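Long-range contacts in oligopeptide-binding protein AppA (Bacillus subtilis, PDB 1XOC), which binds oligopeptides outside the cell for import by an ABC permease that can fully replace the Opp system in sporulation and competence: residues P18-D23 against Y213-T218; Y266-W271 against Q481-L486; S361-T366 against D411-V416. One frame throughout, in Å; residues are numbered along the deposited sequence.

Contacts 2 and 3 are neighbours in one large mixed sheet, with centres about 12 Å apart, while contact 1 lies on the far side of the chain's centre, about 40 Å and 42 Å from them, centre to centre. The join between contacts 2 and 3 runs through strands 265-271 and 414-420: Gly270 N lies 2.9 Å from Met415 O, a probable hydrogen bond, and Trp271 packs on Ala414. Along the chain, contact 3 is nested inside the loop that contact 2 closes. In contact 2, Val267 packs on an aromatic side chain of the bound peptide. Contact 1 belongs to a separate four-stranded sheet, about 23 Å from either of the others at the nearest atoms.

Contact 1: P18-D23 against Y213-T218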
ATOM      1  N   PRO A  18       5.389 -12.661 -29.875  1.00 38.86           N
ATOM      2  CA  PRO A  18       4.234 -12.644 -28.962  1.00 38.27           C
ATOM      3  C   PRO A  18       2.927 -13.060 -29.622  1.00 37.52           C
ATOM      4  O   PRO A  18       2.694 -12.739 -30.779  1.00 38.07           O
ATOM      5  CB  PRO A  18       4.176 -11.192 -28.474  1.00 38.20           C
ATOM      6  CG  PRO A  18       5.566 -10.688 -28.642  1.00 39.12           C
ATOM      7  CD  PRO A  18       6.037 -11.334 -29.909  1.00 38.69           C
ATOM      8  N   GLN A  19       2.120 -13.795 -28.867  1.00 36.62           N
ATOM      9  CA  GLN A  19       0.899 -14.442 -29.321  1.00 35.79           C
ATOM     10  C   GLN A  19      -0.277 -13.840 -28.562  1.00 34.19           C
ATOM     11  O   GLN A  19      -0.245 -13.752 -27.338  1.00 32.44           O
ATOM     12  CB  GLN A  19       0.937 -15.930 -28.959  1.00 36.31           C
ATOM     13  CG  GLN A  19       1.998 -16.735 -29.652  1.00 39.60           C
ATOM     14  CD  GLN A  19       1.584 -17.087 -31.037  1.00 43.04           C
ATOM     15  OE1 GLN A  19       0.677 -17.899 -31.227  1.00 45.14           O
ATOM     16  NE2 GLN A  19       2.223 -16.469 -32.032  1.00 47.29           N
ATOM     17  N   GLN A  20      -1.333 -13.477 -29.282  1.00 33.03           N
ATOM     18  CA  GLN A  20      -2.531 -12.962 -28.659  1.00 32.39           C
ATOM     19  C   GLN A  20      -3.351 -14.121 -28.144  1.00 31.79           C
ATOM     20  O   GLN A  20      -3.331 -15.204 -28.718  1.00 31.60           O
ATOM     21  CB  GLN A  20      -3.359 -12.162 -29.663  1.00 32.05           C
ATOM     22  CG  GLN A  20      -4.343 -11.231 -29.043  1.00 32.11           C
ATOM     23  CD  GLN A  20      -5.125 -10.458 -30.085  1.00 30.50           C
ATOM     24  OE1 GLN A  20      -4.689  -9.408 -30.542  1.00 32.18           O
ATOM     25  NE2 GLN A  20      -6.275 -10.976 -30.463  1.00 25.58           N
ATOM     26  N   GLY A  21      -4.059 -13.909 -27.040  1.00 31.41           N
ATOM     27  CA  GLY A  21      -4.987 -14.903 -26.541  1.00 32.08           C
ATOM     28  C   GLY A  21      -4.797 -15.280 -25.083  1.00 32.55           C
ATOM     29  O   GLY A  21      -3.761 -15.017 -24.472  1.00 34.22           O
ATOM     30  N   GLY A  22      -5.843 -15.871 -24.527  1.00 32.61           N
ATOM     31  CA  GLY A  22      -5.782 -16.432 -23.196  1.00 33.19           C
ATOM     32  C   GLY A  22      -6.439 -15.585 -22.131  1.00 32.55           C
ATOM     33  O   GLY A  22      -6.762 -14.401 -22.312  1.00 32.70           O
ATOM     34  N   ASP A  23      -6.633 -16.222 -20.987  1.00 32.78           N
ATOM     35  CA  ASP A  23      -7.347 -15.643 -19.874  1.00 32.83           C
ATOM     36  C   ASP A  23      -6.505 -15.848 -18.603  1.00 33.06           C
ATOM     37  O   ASP A  23      -6.071 -16.964 -18.281  1.00 33.46           O
ATOM     38  CB  ASP A  23      -8.734 -16.283 -19.785  1.00 33.86           C
ATOM     39  CG  ASP A  23      -9.510 -16.169 -21.094  1.00 35.26           C
ATOM     40  OD1 ASP A  23     -10.020 -15.082 -21.417  1.00 36.60           O
ATOM     41  OD2 ASP A  23      -9.626 -17.183 -21.835  1.00 38.36           O
ATOM     42  N   TYR A 213      -2.135  -8.651 -25.015  1.00 27.89           N
ATOM     43  CA  TYR A 213      -2.153  -9.990 -25.607  1.00 27.73           C
ATOM     44  C   TYR A 213      -3.244 -10.860 -24.970  1.00 27.35           C
ATOM     45  O   TYR A 213      -3.969 -11.579 -25.678  1.00 27.48           O
ATOM     46  CB  TYR A 213      -0.794 -10.670 -25.483  1.00 29.32           C
ATOM     47  CG  TYR A 213       0.299  -9.895 -26.165  1.00 29.43           C
ATOM     48  CD1 TYR A 213       0.327  -9.765 -27.545  1.00 31.73           C
ATOM     49  CD2 TYR A 213       1.297  -9.281 -25.429  1.00 29.62           C
ATOM     50  CE1 TYR A 213       1.330  -9.049 -28.176  1.00 31.86           C
ATOM     51  CE2 TYR A 213       2.316  -8.554 -26.054  1.00 30.96           C
ATOM     52  CZ  TYR A 213       2.308  -8.431 -27.420  1.00 31.82           C
ATOM     53  OH  TYR A 213       3.298  -7.721 -28.070  1.00 34.73           O
ATOM     54  N   LEU A 214      -3.348 -10.795 -23.646  1.00 27.58           N
ATOM     55  CA  LEU A 214      -4.365 -11.534 -22.906  1.00 27.82           C
ATOM     56  C   LEU A 214      -5.747 -11.000 -23.239  1.00 27.98           C
ATOM     57  O   LEU A 214      -5.932  -9.798 -23.355  1.00 29.34           O
ATOM     58  CB  LEU A 214      -4.122 -11.449 -21.369  1.00 27.99           C
ATOM     59  CG  LEU A 214      -2.827 -12.152 -20.931  1.00 29.08           C
ATOM     60  CD1 LEU A 214      -2.383 -11.701 -19.530  1.00 29.12           C
ATOM     61  CD2 LEU A 214      -3.028 -13.665 -20.934  1.00 30.33           C
ATOM     62  N   ASP A 215      -6.712 -11.902 -23.427  1.00 27.59           N
ATOM     63  CA  ASP A 215      -8.073 -11.526 -23.773  1.00 28.08           C
ATOM     64  C   ASP A 215      -8.844 -10.986 -22.573  1.00 27.66           C
ATOM     65  O   ASP A 215      -9.603 -10.017 -22.714  1.00 27.95           O
ATOM     66  CB  ASP A 215      -8.827 -12.697 -24.368  1.00 28.19           C
ATOM     67  CG  ASP A 215      -8.284 -13.125 -25.729  1.00 30.59           C
ATOM     68  OD1 ASP A 215      -7.832 -12.277 -26.523  1.00 29.90           O
ATOM     69  OD2 ASP A 215      -8.320 -14.334 -25.998  1.00 31.68           O
ATOM     70  N   THR A 216      -8.672 -11.641 -21.424  1.00 27.90           N
ATOM     71  CA  THR A 216      -9.300 -11.229 -20.185  1.00 28.19           C
ATOM     72  C   THR A 216      -8.396 -11.407 -18.973  1.00 28.01           C
ATOM     73  O   THR A 216      -7.482 -12.216 -18.979  1.00 27.77           O
ATOM     74  CB  THR A 216     -10.608 -12.034 -19.901  1.00 28.34           C
ATOM     75  OG1 THR A 216     -10.295 -13.412 -19.632  1.00 30.39           O
ATOM     76  CG2 THR A 216     -11.549 -11.990 -21.071  1.00 29.78           C
ATOM     77  N   VAL A 217      -8.654 -10.605 -17.953  1.00 28.26           N
ATOM     78  CA  VAL A 217      -8.064 -10.776 -16.640  1.00 29.20           C
ATOM     79  C   VAL A 217      -9.181 -10.801 -15.610  1.00 29.41           C
ATOM     80  O   VAL A 217     -10.009  -9.911 -15.566  1.00 30.56           O
ATOM     81  CB  VAL A 217      -7.118  -9.626 -16.302  1.00 29.62           C
ATOM     82  CG1 VAL A 217      -6.582  -9.777 -14.898  1.00 31.54           C
ATOM     83  CG2 VAL A 217      -6.000  -9.569 -17.274  1.00 30.30           C
ATOM     84  N   THR A 218      -9.189 -11.840 -14.794  1.00 29.55           N
ATOM     85  CA  THR A 218     -10.175 -11.983 -13.747  1.00 30.00           C
ATOM     86  C   THR A 218      -9.479 -11.921 -12.394  1.00 30.36           C
ATOM     87  O   THR A 218      -8.515 -12.611 -12.169  1.00 31.39           O
ATOM     88  CB  THR A 218     -10.885 -13.336 -13.897  1.00 30.20           C
ATOM     89  OG1 THR A 218     -11.559 -13.393 -15.154  1.00 33.10           O
ATOM     90  CG2 THR A 218     -11.972 -13.482 -12.875  1.00 31.65           C
TER
HETATM   91  O   HOH W   1      -7.481 -12.889 -29.177  1.00 27.46           O
HETATM   92  O   HOH W   2      -9.037 -16.667 -24.674  1.00 35.85           O
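Gly21 N donates to Tyr213 O at 2.7 Å in a nearly straight bond, and, one residue further on, Gly22 O takes two backbone donors, Asp215 N at 2.7 Å and, weakly, Thr216 N. Gly22 N turns instead to a side chain. It reaches Asp215 OD2 at 3.3 Å from above the carboxylate plane, and the 136° angle at the hydrogen marks a long, bent bond. The same OD2 accepts from a water that also donates to Asp23 OD2, so a single water sits between two acidic groups and would probably ease their mutual repulsion. The other oxygen, Asp215 OD1, has its strongest partner in Arg211, a salt bridge, and accepts from a second water at 2.7 Å. That water takes the amide hydrogen of Gln20 NE2 at 2.6 Å. Gln20 gets there with CG anti to its own N (chi1 -161°) and the chain extended beyond, its CG lying against Tyr213 O. Asp23 OD1 accepts from Thr216 OG1 at a very short 2.5 Å; these two side chains share one face of the sheet where the residues form a parallel bridge. At the opposite end, Pro18 CB sits over one face of the Tyr213 ring in a CH-pi contact, 3.9 Å from its centroid. Both glycines have backbone angles at which a side chain would jam against the preceding carbonyl. The segment 18-23 thus runs alongside 213-218 as the lead-in to strand 23-28, the edge strand of a four-stranded mixed sheet, pairing in parallel with 216-221. Trp517, from strand 517-518, packs on Pro18 and meets the Tyr213 ring edge-to-face, while on the other flank of 216-221 the sheet continues into strand 198-203.

Contact 2: Y266-W271 against Q481-L486; sequences YVYIGW and QPYTFL
The rings of Tyr268 and Tyr483 lie face to face, centroids 3.9 Å apart and planes 15° from parallel, with Tyr268 CD2 over the centre of the Tyr483 ring. In the plane of the Tyr268 ring, at its edge, is Gly270 CA, where a side chain would be crowded by Tyr268 CE2. The Tyr483 ring meets Tyr266 OH at its own edge, CE2 being 3.5 Å from that hydroxyl. Phe485 turns an edge toward the face of Tyr266 in an offset edge-to-face pair with planes at 67°, while one Phe485 face is covered by Tyr483 CB. Trp271 has Ile269 CG2 over one face, toward the rim; in its ring plane, NE1 donates to Thr484 OG1 at 2.9 Å. With chi1 -65° Thr484 OG1 sits beside its backbone N, facing the indole, and its strongest polar partner is the hydroxyl of Thr288.

These groups hang on an antiparallel strand pair of the large mixed sheet of a family 5 solute-binding protein, with 265-271 between 414-420 and 483-496. Ile269 and Thr484 form the hydrogen-bonded pair, Ile269 N to Thr484 O at 2.8 Å and Thr484 N to Ile269 O at 3.0 Å; Leu486 N adds a bond to Val267 O. Tyr266, Tyr268, Tyr483 and Phe485 gather on one side of the pair. Ile269 and Thr484 point to the other, where Leu486 CD1 rests on Ile269 CG1 at 3.9 Å. With a leucine in place of Tyr483, the Tyr268 ring would probably lose its flat stacking partner and Trp419 the hydroxyl that its NE1 now bonds. The Trp419 ring also meets that of Tyr268, their planes nearly parallel, and Val267 lies against an aromatic side chain of the bound peptide.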
ATOM      1  N   TYR A 266       6.577  -3.604   4.219  1.00 29.98           N
ATOM      2  CA  TYR A 266       6.870  -4.230   5.511  1.00 29.35           C
ATOM      3  C   TYR A 266       5.538  -4.517   6.200  1.00 29.88           C
ATOM      4  O   TYR A 266       4.526  -3.874   5.901  1.00 30.45           O
ATOM      5  CB  TYR A 266       7.840  -3.417   6.401  1.00 29.99           C
ATOM      6  CG  TYR A 266       7.346  -2.043   6.810  1.00 29.28           C
ATOM      7  CD1 TYR A 266       6.417  -1.874   7.850  1.00 30.01           C
ATOM      8  CD2 TYR A 266       7.804  -0.911   6.168  1.00 31.74           C
ATOM      9  CE1 TYR A 266       5.977  -0.612   8.211  1.00 30.33           C
ATOM     10  CE2 TYR A 266       7.370   0.358   6.521  1.00 32.46           C
ATOM     11  CZ  TYR A 266       6.444   0.491   7.556  1.00 30.86           C
ATOM     12  OH  TYR A 266       6.008   1.753   7.907  1.00 32.49           O
ATOM     13  N   VAL A 267       5.599  -5.461   7.128  1.00 28.43           N
ATOM     14  CA  VAL A 267       4.450  -5.855   7.956  1.00 28.45           C
ATOM     15  C   VAL A 267       4.791  -5.394   9.369  1.00 28.11           C
ATOM     16  O   VAL A 267       5.960  -5.417   9.775  1.00 29.35           O
ATOM     17  CB  VAL A 267       4.203  -7.374   7.842  1.00 29.56           C
ATOM     18  CG1 VAL A 267       3.136  -7.848   8.809  1.00 29.22           C
ATOM     19  CG2 VAL A 267       3.815  -7.719   6.392  1.00 31.06           C
ATOM     20  N   TYR A 268       3.768  -4.982  10.108  1.00 28.60           N
ATOM     21  CA  TYR A 268       3.947  -4.298  11.374  1.00 27.89           C
ATOM     22  C   TYR A 268       2.734  -4.519  12.261  1.00 28.99           C
ATOM     23  O   TYR A 268       1.711  -4.966  11.816  1.00 28.67           O
ATOM     24  CB  TYR A 268       4.155  -2.800  11.138  1.00 28.68           C
ATOM     25  CG  TYR A 268       2.958  -2.083  10.569  1.00 27.32           C
ATOM     26  CD1 TYR A 268       2.728  -2.043   9.218  1.00 27.58           C
ATOM     27  CD2 TYR A 268       2.050  -1.455  11.392  1.00 31.36           C
ATOM     28  CE1 TYR A 268       1.641  -1.390   8.713  1.00 29.02           C
ATOM     29  CE2 TYR A 268       0.961  -0.817  10.898  1.00 27.94           C
ATOM     30  CZ  TYR A 268       0.752  -0.782   9.557  1.00 29.21           C
ATOM     31  OH  TYR A 268      -0.334  -0.139   9.049  1.00 30.51           O
ATOM     32  N   ILE A 269       2.887  -4.197  13.536  1.00 29.16           N
ATOM     33  CA  ILE A 269       1.755  -3.993  14.414  1.00 29.63           C
ATOM     34  C   ILE A 269       1.567  -2.521  14.658  1.00 29.84           C
ATOM     35  O   ILE A 269       2.465  -1.854  15.127  1.00 29.46           O
ATOM     36  CB  ILE A 269       1.956  -4.699  15.763  1.00 30.99           C
ATOM     37  CG1 ILE A 269       2.313  -6.163  15.561  1.00 27.17           C
ATOM     38  CG2 ILE A 269       0.720  -4.527  16.642  1.00 28.88           C
ATOM     39  CD1 ILE A 269       2.711  -6.870  16.828  1.00 26.17           C
ATOM     40  N   GLY A 270       0.384  -2.036  14.328  1.00 31.01           N
ATOM     41  CA  GLY A 270       0.024  -0.667  14.605  1.00 30.60           C
ATOM     42  C   GLY A 270      -0.653  -0.522  15.950  1.00 30.71           C
ATOM     43  O   GLY A 270      -1.689  -1.104  16.172  1.00 30.93           O
ATOM     44  N   TRP A 271      -0.054   0.279  16.822  1.00 29.75           N
ATOM     45  CA  TRP A 271      -0.587   0.520  18.156  1.00 29.76           C
ATOM     46  C   TRP A 271      -1.356   1.845  18.177  1.00 30.10           C
ATOM     47  O   TRP A 271      -0.765   2.894  18.069  1.00 30.44           O
ATOM     48  CB  TRP A 271       0.556   0.589  19.172  1.00 29.66           C
ATOM     49  CG  TRP A 271       1.506  -0.571  19.182  1.00 28.94           C
ATOM     50  CD1 TRP A 271       2.810  -0.553  18.832  1.00 29.62           C
ATOM     51  CD2 TRP A 271       1.232  -1.896  19.623  1.00 28.95           C
ATOM     52  NE1 TRP A 271       3.363  -1.796  18.987  1.00 29.09           N
ATOM     53  CE2 TRP A 271       2.409  -2.637  19.479  1.00 28.73           C
ATOM     54  CE3 TRP A 271       0.102  -2.536  20.119  1.00 30.35           C
ATOM     55  CZ2 TRP A 271       2.494  -3.976  19.821  1.00 29.39           C
ATOM     56  CZ3 TRP A 271       0.187  -3.866  20.451  1.00 30.40           C
ATOM     57  CH2 TRP A 271       1.370  -4.570  20.305  1.00 30.01           C
ATOM     58  N   GLN A 481       8.694   3.844  18.482  1.00 30.11           N
ATOM     59  CA  GLN A 481       7.933   2.625  18.268  1.00 30.45           C
ATOM     60  C   GLN A 481       6.435   2.908  18.082  1.00 30.34           C
ATOM     61  O   GLN A 481       5.604   2.318  18.775  1.00 30.50           O
ATOM     62  CB  GLN A 481       8.139   1.632  19.413  1.00 30.59           C
ATOM     63  CG  GLN A 481       9.562   1.072  19.501  1.00 30.97           C
ATOM     64  CD  GLN A 481       9.892   0.126  18.363  1.00 31.44           C
ATOM     65  OE1 GLN A 481       9.390  -1.006  18.335  1.00 32.27           O
ATOM     66  NE2 GLN A 481      10.759   0.559  17.444  1.00 31.71           N
ATOM     67  N   PRO A 482       6.076   3.766  17.104  1.00 29.91           N
ATOM     68  CA  PRO A 482       4.650   3.933  16.843  1.00 30.08           C
ATOM     69  C   PRO A 482       4.043   2.617  16.327  1.00 30.66           C
ATOM     70  O   PRO A 482       2.842   2.355  16.508  1.00 29.96           O
ATOM     71  CB  PRO A 482       4.623   5.015  15.778  1.00 30.20           C
ATOM     72  CG  PRO A 482       5.975   4.919  15.093  1.00 30.19           C
ATOM     73  CD  PRO A 482       6.913   4.561  16.183  1.00 30.31           C
ATOM     74  N   TYR A 483       4.894   1.817  15.687  1.00 31.00           N
ATOM     75  CA  TYR A 483       4.607   0.445  15.313  1.00 30.96           C
ATOM     76  C   TYR A 483       5.651  -0.461  15.964  1.00 30.39           C
ATOM     77  O   TYR A 483       6.759  -0.012  16.271  1.00 31.29           O
ATOM     78  CB  TYR A 483       4.792   0.207  13.806  1.00 31.90           C
ATOM     79  CG  TYR A 483       3.993   1.016  12.799  1.00 31.56           C
ATOM     80  CD1 TYR A 483       2.833   1.695  13.121  1.00 30.61           C
ATOM     81  CD2 TYR A 483       4.419   1.075  11.469  1.00 30.38           C
ATOM     82  CE1 TYR A 483       2.104   2.383  12.150  1.00 31.62           C
ATOM     83  CE2 TYR A 483       3.692   1.768  10.488  1.00 31.28           C
ATOM     84  CZ  TYR A 483       2.548   2.406  10.821  1.00 32.09           C
ATOM     85  OH  TYR A 483       1.866   3.090   9.834  1.00 33.06           O
ATOM     86  N   THR A 484       5.290  -1.737  16.123  1.00 29.87           N
ATOM     87  CA  THR A 484       6.257  -2.811  16.200  1.00 29.02           C
ATOM     88  C   THR A 484       6.493  -3.284  14.774  1.00 29.59           C
ATOM     89  O   THR A 484       5.600  -3.833  14.124  1.00 30.26           O
ATOM     90  CB  THR A 484       5.785  -3.975  17.112  1.00 28.67           C
ATOM     91  OG1 THR A 484       5.680  -3.482  18.439  1.00 30.26           O
ATOM     92  CG2 THR A 484       6.724  -5.084  17.105  1.00 30.19           C
ATOM     93  N   PHE A 485       7.695  -3.071  14.278  1.00 29.53           N
ATOM     94  CA  PHE A 485       8.021  -3.493  12.942  1.00 28.98           C
ATOM     95  C   PHE A 485       8.256  -4.989  12.988  1.00 29.17           C
ATOM     96  O   PHE A 485       8.959  -5.467  13.868  1.00 29.43           O
ATOM     97  CB  PHE A 485       9.247  -2.713  12.432  1.00 29.97           C
ATOM     98  CG  PHE A 485       8.987  -1.243  12.312  1.00 29.68           C
ATOM     99  CD1 PHE A 485       9.336  -0.376  13.352  1.00 32.94           C
ATOM    100  CD2 PHE A 485       8.339  -0.730  11.207  1.00 32.34           C
ATOM    101  CE1 PHE A 485       9.045   0.986  13.273  1.00 31.88           C
ATOM    102  CE2 PHE A 485       8.053   0.614  11.121  1.00 32.23           C
ATOM    103  CZ  PHE A 485       8.411   1.477  12.150  1.00 31.23           C
ATOM    104  N   LEU A 486       7.656  -5.750  12.066  1.00 29.40           N
ATOM    105  CA  LEU A 486       7.735  -7.208  12.123  1.00 29.19           C
ATOM    106  C   LEU A 486       8.718  -7.786  11.109  1.00 29.50           C
ATOM    107  O   LEU A 486       9.711  -8.377  11.503  1.00 30.47           O
ATOM    108  CB  LEU A 486       6.335  -7.852  12.017  1.00 29.54           C
ATOM    109  CG  LEU A 486       5.340  -7.637  13.188  1.00 30.95           C
ATOM    110  CD1 LEU A 486       3.999  -8.244  12.794  1.00 32.35           C
ATOM    111  CD2 LEU A 486       5.848  -8.176  14.515  1.00 30.75           C
TER

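Contact 3: S361-T366 against D411-V416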
ATOM      1  N   SER A 361      -5.770  -5.008  28.596  1.00 26.26           N
ATOM      2  CA  SER A 361      -6.562  -5.909  27.779  1.00 26.42           C
ATOM      3  C   SER A 361      -7.024  -5.169  26.532  1.00 26.20           C
ATOM      4  O   SER A 361      -7.569  -4.068  26.637  1.00 25.95           O
ATOM      5  CB  SER A 361      -7.793  -6.346  28.556  1.00 26.71           C
ATOM      6  OG  SER A 361      -8.635  -7.154  27.756  1.00 29.02           O
ATOM      7  N   PHE A 362      -6.810  -5.777  25.365  1.00 26.60           N
ATOM      8  CA  PHE A 362      -7.211  -5.175  24.095  1.00 26.27           C
ATOM      9  C   PHE A 362      -7.448  -6.223  23.013  1.00 25.69           C
ATOM     10  O   PHE A 362      -7.088  -7.383  23.157  1.00 25.63           O
ATOM     11  CB  PHE A 362      -6.160  -4.160  23.616  1.00 26.70           C
ATOM     12  CG  PHE A 362      -4.840  -4.772  23.247  1.00 26.90           C
ATOM     13  CD1 PHE A 362      -4.548  -5.095  21.915  1.00 29.05           C
ATOM     14  CD2 PHE A 362      -3.885  -5.020  24.220  1.00 28.75           C
ATOM     15  CE1 PHE A 362      -3.344  -5.672  21.589  1.00 28.65           C
ATOM     16  CE2 PHE A 362      -2.694  -5.588  23.909  1.00 30.32           C
ATOM     17  CZ  PHE A 362      -2.397  -5.900  22.578  1.00 30.29           C
ATOM     18  N   THR A 363      -8.019  -5.761  21.902  1.00 27.35           N
ATOM     19  CA  THR A 363      -8.267  -6.587  20.731  1.00 26.90           C
ATOM     20  C   THR A 363      -7.247  -6.282  19.614  1.00 27.54           C
ATOM     21  O   THR A 363      -7.014  -5.116  19.224  1.00 28.24           O
ATOM     22  CB  THR A 363      -9.702  -6.395  20.241  1.00 25.98           C
ATOM     23  OG1 THR A 363     -10.600  -6.778  21.296  1.00 27.41           O
ATOM     24  CG2 THR A 363     -10.001  -7.215  18.981  1.00 28.23           C
ATOM     25  N   LEU A 364      -6.621  -7.353  19.109  1.00 27.73           N
ATOM     26  CA  LEU A 364      -5.712  -7.297  17.964  1.00 27.66           C
ATOM     27  C   LEU A 364      -6.407  -7.819  16.706  1.00 27.99           C
ATOM     28  O   LEU A 364      -6.729  -9.017  16.587  1.00 28.59           O
ATOM     29  CB  LEU A 364      -4.482  -8.144  18.249  1.00 27.99           C
ATOM     30  CG  LEU A 364      -3.338  -8.186  17.222  1.00 28.65           C
ATOM     31  CD1 LEU A 364      -2.710  -6.827  16.985  1.00 30.13           C
ATOM     32  CD2 LEU A 364      -2.265  -9.159  17.666  1.00 28.95           C
ATOM     33  N   LYS A 365      -6.602  -6.911  15.745  1.00 28.20           N
ATOM     34  CA  LYS A 365      -7.258  -7.243  14.489  1.00 27.53           C
ATOM     35  C   LYS A 365      -6.262  -7.547  13.377  1.00 27.78           C
ATOM     36  O   LYS A 365      -5.142  -7.005  13.357  1.00 28.67           O
ATOM     37  CB  LYS A 365      -8.120  -6.072  14.008  1.00 28.54           C
ATOM     38  CG  LYS A 365      -9.354  -5.811  14.784  1.00 27.74           C
ATOM     39  CD  LYS A 365     -10.115  -4.594  14.252  1.00 27.87           C
ATOM     40  CE  LYS A 365     -11.485  -4.534  14.898  1.00 28.11           C
ATOM     41  NZ  LYS A 365     -12.260  -3.304  14.559  1.00 28.16           N
ATOM     42  N   THR A 366      -6.678  -8.381  12.425  1.00 27.49           N
ATOM     43  CA  THR A 366      -5.956  -8.482  11.145  1.00 28.07           C
ATOM     44  C   THR A 366      -6.898  -8.939  10.056  1.00 27.99           C
ATOM     45  O   THR A 366      -8.078  -9.223  10.360  1.00 27.48           O
ATOM     46  CB  THR A 366      -4.724  -9.419  11.219  1.00 27.13           C
ATOM     47  OG1 THR A 366      -3.883  -9.138  10.076  1.00 28.03           O
ATOM     48  CG2 THR A 366      -5.108 -10.854  11.215  1.00 29.34           C
ATOM     49  N   ASP A 411     -10.973   2.559  14.114  1.00 29.33           N
ATOM     50  CA  ASP A 411     -11.755   1.668  14.970  1.00 29.93           C
ATOM     51  C   ASP A 411     -10.977   0.375  15.181  1.00 29.79           C
ATOM     52  O   ASP A 411     -11.339  -0.683  14.651  1.00 29.41           O
ATOM     53  CB  ASP A 411     -13.084   1.416  14.279  1.00 30.38           C
ATOM     54  CG  ASP A 411     -13.986   0.471  15.038  1.00 32.10           C
ATOM     55  OD1 ASP A 411     -14.812  -0.171  14.358  1.00 37.85           O
ATOM     56  OD2 ASP A 411     -13.843   0.334  16.268  1.00 38.77           O
ATOM     57  N   PHE A 412      -9.877   0.505  15.921  1.00 30.15           N
ATOM     58  CA  PHE A 412      -9.017  -0.620  16.290  1.00 30.08           C
ATOM     59  C   PHE A 412      -8.188  -0.211  17.508  1.00 30.00           C
ATOM     60  O   PHE A 412      -7.917   0.981  17.701  1.00 31.39           O
ATOM     61  CB  PHE A 412      -8.108  -1.039  15.115  1.00 30.18           C
ATOM     62  CG  PHE A 412      -7.065  -0.021  14.746  1.00 29.78           C
ATOM     63  CD1 PHE A 412      -7.394   1.077  13.985  1.00 31.32           C
ATOM     64  CD2 PHE A 412      -5.771  -0.164  15.176  1.00 28.74           C
ATOM     65  CE1 PHE A 412      -6.414   2.024  13.624  1.00 32.38           C
ATOM     66  CE2 PHE A 412      -4.777   0.776  14.783  1.00 28.88           C
ATOM     67  CZ  PHE A 412      -5.129   1.864  14.032  1.00 31.49           C
ATOM     68  N   ASP A 413      -7.824  -1.191  18.336  1.00 29.29           N
ATOM     69  CA  ASP A 413      -6.857  -0.998  19.428  1.00 29.30           C
ATOM     70  C   ASP A 413      -5.462  -1.227  18.866  1.00 29.33           C
ATOM     71  O   ASP A 413      -4.551  -0.396  19.004  1.00 30.47           O
ATOM     72  CB  ASP A 413      -7.071  -2.020  20.540  1.00 29.06           C
ATOM     73  CG  ASP A 413      -8.438  -1.924  21.208  1.00 29.39           C
ATOM     74  OD1 ASP A 413      -9.041  -0.828  21.231  1.00 30.69           O
ATOM     75  OD2 ASP A 413      -8.881  -2.973  21.730  1.00 31.99           O
ATOM     76  N   ALA A 414      -5.301  -2.345  18.153  1.00 29.31           N
ATOM     77  CA  ALA A 414      -4.029  -2.673  17.499  1.00 28.81           C
ATOM     78  C   ALA A 414      -4.334  -3.515  16.282  1.00 29.44           C
ATOM     79  O   ALA A 414      -5.361  -4.164  16.227  1.00 29.46           O
ATOM     80  CB  ALA A 414      -3.102  -3.412  18.442  1.00 27.87           C
ATOM     81  N   MET A 415      -3.448  -3.508  15.289  1.00 28.91           N
ATOM     82  CA  MET A 415      -3.657  -4.363  14.128  1.00 30.21           C
ATOM     83  C   MET A 415      -2.372  -4.889  13.559  1.00 29.65           C
ATOM     84  O   MET A 415      -1.360  -4.212  13.614  1.00 29.88           O
ATOM     85  CB  MET A 415      -4.435  -3.636  13.048  1.00 31.87           C
ATOM     86  CG  MET A 415      -3.704  -2.494  12.427  1.00 32.96           C
ATOM     87  SD  MET A 415      -4.697  -1.702  11.148  1.00 36.14           S
ATOM     88  CE  MET A 415      -3.712  -0.218  10.886  1.00 36.95           C
ATOM     89  N   VAL A 416      -2.425  -6.104  13.028  1.00 29.44           N
ATOM     90  CA  VAL A 416      -1.315  -6.649  12.238  1.00 29.00           C
ATOM     91  C   VAL A 416      -1.595  -6.290  10.786  1.00 29.21           C
ATOM     92  O   VAL A 416      -2.607  -6.666  10.236  1.00 28.12           O
ATOM     93  CB  VAL A 416      -1.189  -8.180  12.397  1.00 29.54           C
ATOM     94  CG1 VAL A 416      -0.012  -8.684  11.544  1.00 30.86           C
ATOM     95  CG2 VAL A 416      -1.039  -8.574  13.860  1.00 28.50           C
TER
HETATM   96  O   HOH W   3      -8.984  -3.767  17.576  1.00 24.35           O
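Ala414 CB is the apolar centre, touched by Leu364 CD1 at 3.7 Å and by Phe362 CE1 at 3.9 Å. Leu364 also sets both methyls against Val416 CG2; its CG stands opposite the backbone N (chi1 -177°), which lets CD1 reach over to Ala414 CB. Helix 371-385 packs on Leu364 through Ala377 and Val380 and links strands 358-367 and 390-396 in a beta-alpha-beta crossover. Strand 358-367 has parallel partners on both flanks, 390-396 and 414-420, and the 414-420 side is joined by Lys365 N to Ala414 O and Val416 N to Lys365 O, with a weak bond from Ala414 N to Thr363 O.

Toward the edge, side chains take over. Asp413 OD2 accepts the Thr363 N-H at 2.9 Å, almost perfectly straight (177°) and on its anti lone pair, while a water bridges Thr363 O and Asp413 N. Thr366 OG1 donates to Val416 O at 2.8 Å. Lys365 runs out extended, so that NZ donates to Asp411 O at 2.8 Å and also to Gln404 OE1.

Asp411 OD1 lies 4.0 Å from Lys365 NZ, beyond a salt bridge. The lysine is therefore gripped by neutral oxygens, and the nearby carboxylate probably stabilises its positive charge only at a distance.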